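Local coordinates for protein condensin complex subunit 3 (Schizosaccharomyces pombe, PDB 5OQR) that serves as a regulatory subunit of condensin, the complex required for converting interphase chromatin into condensed, mitotic-like chromosomes, at residues 400-405 against 466-471. Sequence-based numbering, arbitrary orientation.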
loop_
_atom_site.group_PDB
_atom_site.type_symbol
_atom_site.label_atom_id
_atom_site.label_comp_id
_atom_site.label_asym_id
_atom_site.label_seq_id
_atom_site.Cartn_x
_atom_site.Cartn_y
_atom_site.Cartn_z
ATOM N N SER A 400 -23.582 17.492 0.705
ATOM C CA SER A 400 -22.260 17.398 1.314
ATOM C C SER A 400 -22.207 18.139 2.644
ATOM O O SER A 400 -21.662 17.625 3.627
ATOM C CB SER A 400 -21.207 17.948 0.352
ATOM O OG SER A 400 -21.591 19.218 -0.148
ATOM N N LEU A 401 -22.767 19.350 2.695
ATOM C CA LEU A 401 -22.698 20.161 3.902
ATOM C C LEU A 401 -23.791 19.826 4.906
ATOM O O LEU A 401 -23.633 20.128 6.091
ATOM C CB LEU A 401 -22.772 21.645 3.540
ATOM C CG LEU A 401 -21.599 22.190 2.721
ATOM C CD1 LEU A 401 -21.886 23.602 2.260
ATOM C CD2 LEU A 401 -20.314 22.155 3.525
ATOM N N ILE A 402 -24.888 19.205 4.466
ATOM C CA ILE A 402 -25.974 18.866 5.383
ATOM C C ILE A 402 -25.451 18.058 6.562
ATOM O O ILE A 402 -25.814 18.310 7.718
ATOM C CB ILE A 402 -27.088 18.112 4.630
ATOM C CG1 ILE A 402 -27.876 19.085 3.750
ATOM C CG2 ILE A 402 -28.022 17.389 5.612
ATOM C CD1 ILE A 402 -28.918 18.429 2.867
ATOM N N SER A 403 -24.597 17.069 6.293
ATOM C CA SER A 403 -24.140 16.176 7.352
ATOM C C SER A 403 -23.332 16.933 8.397
ATOM O O SER A 403 -23.566 16.791 9.602
ATOM C CB SER A 403 -23.316 15.040 6.751
ATOM O OG SER A 403 -24.028 14.401 5.707
ATOM N N LEU A 404 -22.367 17.739 7.954
ATOM C CA LEU A 404 -21.549 18.494 8.896
ATOM C C LEU A 404 -22.376 19.508 9.677
ATOM O O LEU A 404 -22.091 19.763 10.852
ATOM C CB LEU A 404 -20.411 19.192 8.154
ATOM C CG LEU A 404 -19.346 18.273 7.552
ATOM C CD1 LEU A 404 -18.336 19.087 6.767
ATOM C CD2 LEU A 404 -18.643 17.462 8.628
ATOM N N HIS A 405 -23.396 20.094 9.049
ATOM C CA HIS A 405 -24.273 21.013 9.767
ATOM C C HIS A 405 -25.016 20.296 10.883
ATOM O O HIS A 405 -25.052 20.765 12.024
ATOM C CB HIS A 405 -25.265 21.658 8.801
ATOM C CG HIS A 405 -24.735 22.876 8.114
ATOM N ND1 HIS A 405 -24.139 22.834 6.873
ATOM C CD2 HIS A 405 -24.706 24.172 8.501
ATOM C CE1 HIS A 405 -23.769 24.051 6.523
ATOM N NE2 HIS A 405 -24.100 24.881 7.495
ATOM N N VAL A 466 -33.605 13.489 8.073
ATOM C CA VAL A 466 -33.954 12.329 8.886
ATOM C C VAL A 466 -32.770 11.380 8.971
ATOM O O VAL A 466 -32.454 10.847 10.041
ATOM C CB VAL A 466 -35.193 11.622 8.306
ATOM C CG1 VAL A 466 -35.621 10.477 9.206
ATOM C CG2 VAL A 466 -36.337 12.601 8.123
ATOM N N GLN A 467 -32.102 11.154 7.843
ATOM C CA GLN A 467 -30.955 10.258 7.816
ATOM C C GLN A 467 -29.869 10.729 8.774
ATOM O O GLN A 467 -29.329 9.940 9.556
ATOM C CB GLN A 467 -30.419 10.161 6.389
ATOM C CG GLN A 467 -29.380 9.087 6.177
ATOM C CD GLN A 467 -28.900 9.035 4.743
ATOM O OE1 GLN A 467 -29.450 9.706 3.870
ATOM N NE2 GLN A 467 -27.870 8.239 4.491
ATOM N N CYS A 468 -29.539 12.021 8.734
ATOM C CA CYS A 468 -28.500 12.545 9.613
ATOM C C CYS A 468 -28.944 12.553 11.068
ATOM O O CYS A 468 -28.103 12.504 11.971
ATOM C CB CYS A 468 -28.107 13.954 9.178
ATOM S SG CYS A 468 -27.214 14.035 7.623
ATOM N N LEU A 469 -30.250 12.625 11.318
ATOM C CA LEU A 469 -30.745 12.609 12.689
ATOM C C LEU A 469 -30.392 11.296 13.374
ATOM O O LEU A 469 -29.756 11.280 14.432
ATOM C CB LEU A 469 -32.259 12.840 12.697
ATOM C CG LEU A 469 -33.001 12.526 14.000
ATOM C CD1 LEU A 469 -32.434 13.306 15.166
ATOM C CD2 LEU A 469 -34.483 12.808 13.848
ATOM N N PHE A 470 -30.793 10.177 12.774
ATOM C CA PHE A 470 -30.539 8.869 13.357
ATOM C C PHE A 470 -29.092 8.423 13.206
ATOM O O PHE A 470 -28.708 7.415 13.807
ATOM C CB PHE A 470 -31.480 7.840 12.731
ATOM C CG PHE A 470 -32.925 8.090 13.045
ATOM C CD1 PHE A 470 -33.406 7.901 14.327
ATOM C CD2 PHE A 470 -33.798 8.531 12.068
ATOM C CE1 PHE A 470 -34.728 8.137 14.627
ATOM C CE2 PHE A 470 -35.124 8.766 12.364
ATOM C CZ PHE A 470 -35.588 8.569 13.645
ATOM N N GLU A 471 -28.284 9.147 12.433
ATOM C CA GLU A 471 -26.850 8.901 12.404
ATOM C C GLU A 471 -26.137 9.459 13.625
ATOM O O GLU A 471 -25.018 9.028 13.920
ATOM C CB GLU A 471 -26.232 9.518 11.147
ATOM C CG GLU A 471 -25.970 8.532 10.028
ATOM C CD GLU A 471 -25.551 9.213 8.740
ATOM O OE1 GLU A 471 -25.188 10.409 8.790
ATOM O OE2 GLU A 471 -25.588 8.558 7.677
#
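A small, buried van der Waals contact between two helices of the HEAT-repeat solenoid joins I402 and S403, on helix 399-412 of HEAT repeat 6, to C468 on helix 457-471. Only 101 Å² is buried, and no hydrogen bond crosses between the two segments. The backbones nevertheless approach closely, with the CA atoms of S403 and C468 6.1 Å apart, consistent with the small side chains of S403 and C468 at this point. C468 supplies nearly all of its side of the contact: its CB is directed at the other helix, and SG, anti to the carbonyl carbon (chi1 -70°), lies against the backbone of S403, 3.8 Å from the CA of that residue. From the first helix I402 offers its CG2 methyl, the branch anti to the backbone N, 4.0 Å from SG of C468.

Away from this contact the two helices pack on different neighbours. L404 packs on L367 of helix 356-372, while V466 and F470 both touch M486 of helix 480-495. Within 400-405, the H405 ring is fixed at both nitrogens: NE2 is hydrogen-bonded to OH of Y347, and ND1 donates to O of L401 at 2.9 Å, reaching that oxygen from above the carbonyl plane. The same oxygen also accepts the backbone N-H of H405. Back at the interface, the S403 hydroxyl lies alongside the thiol, OG 3.7 Å from SG of C468.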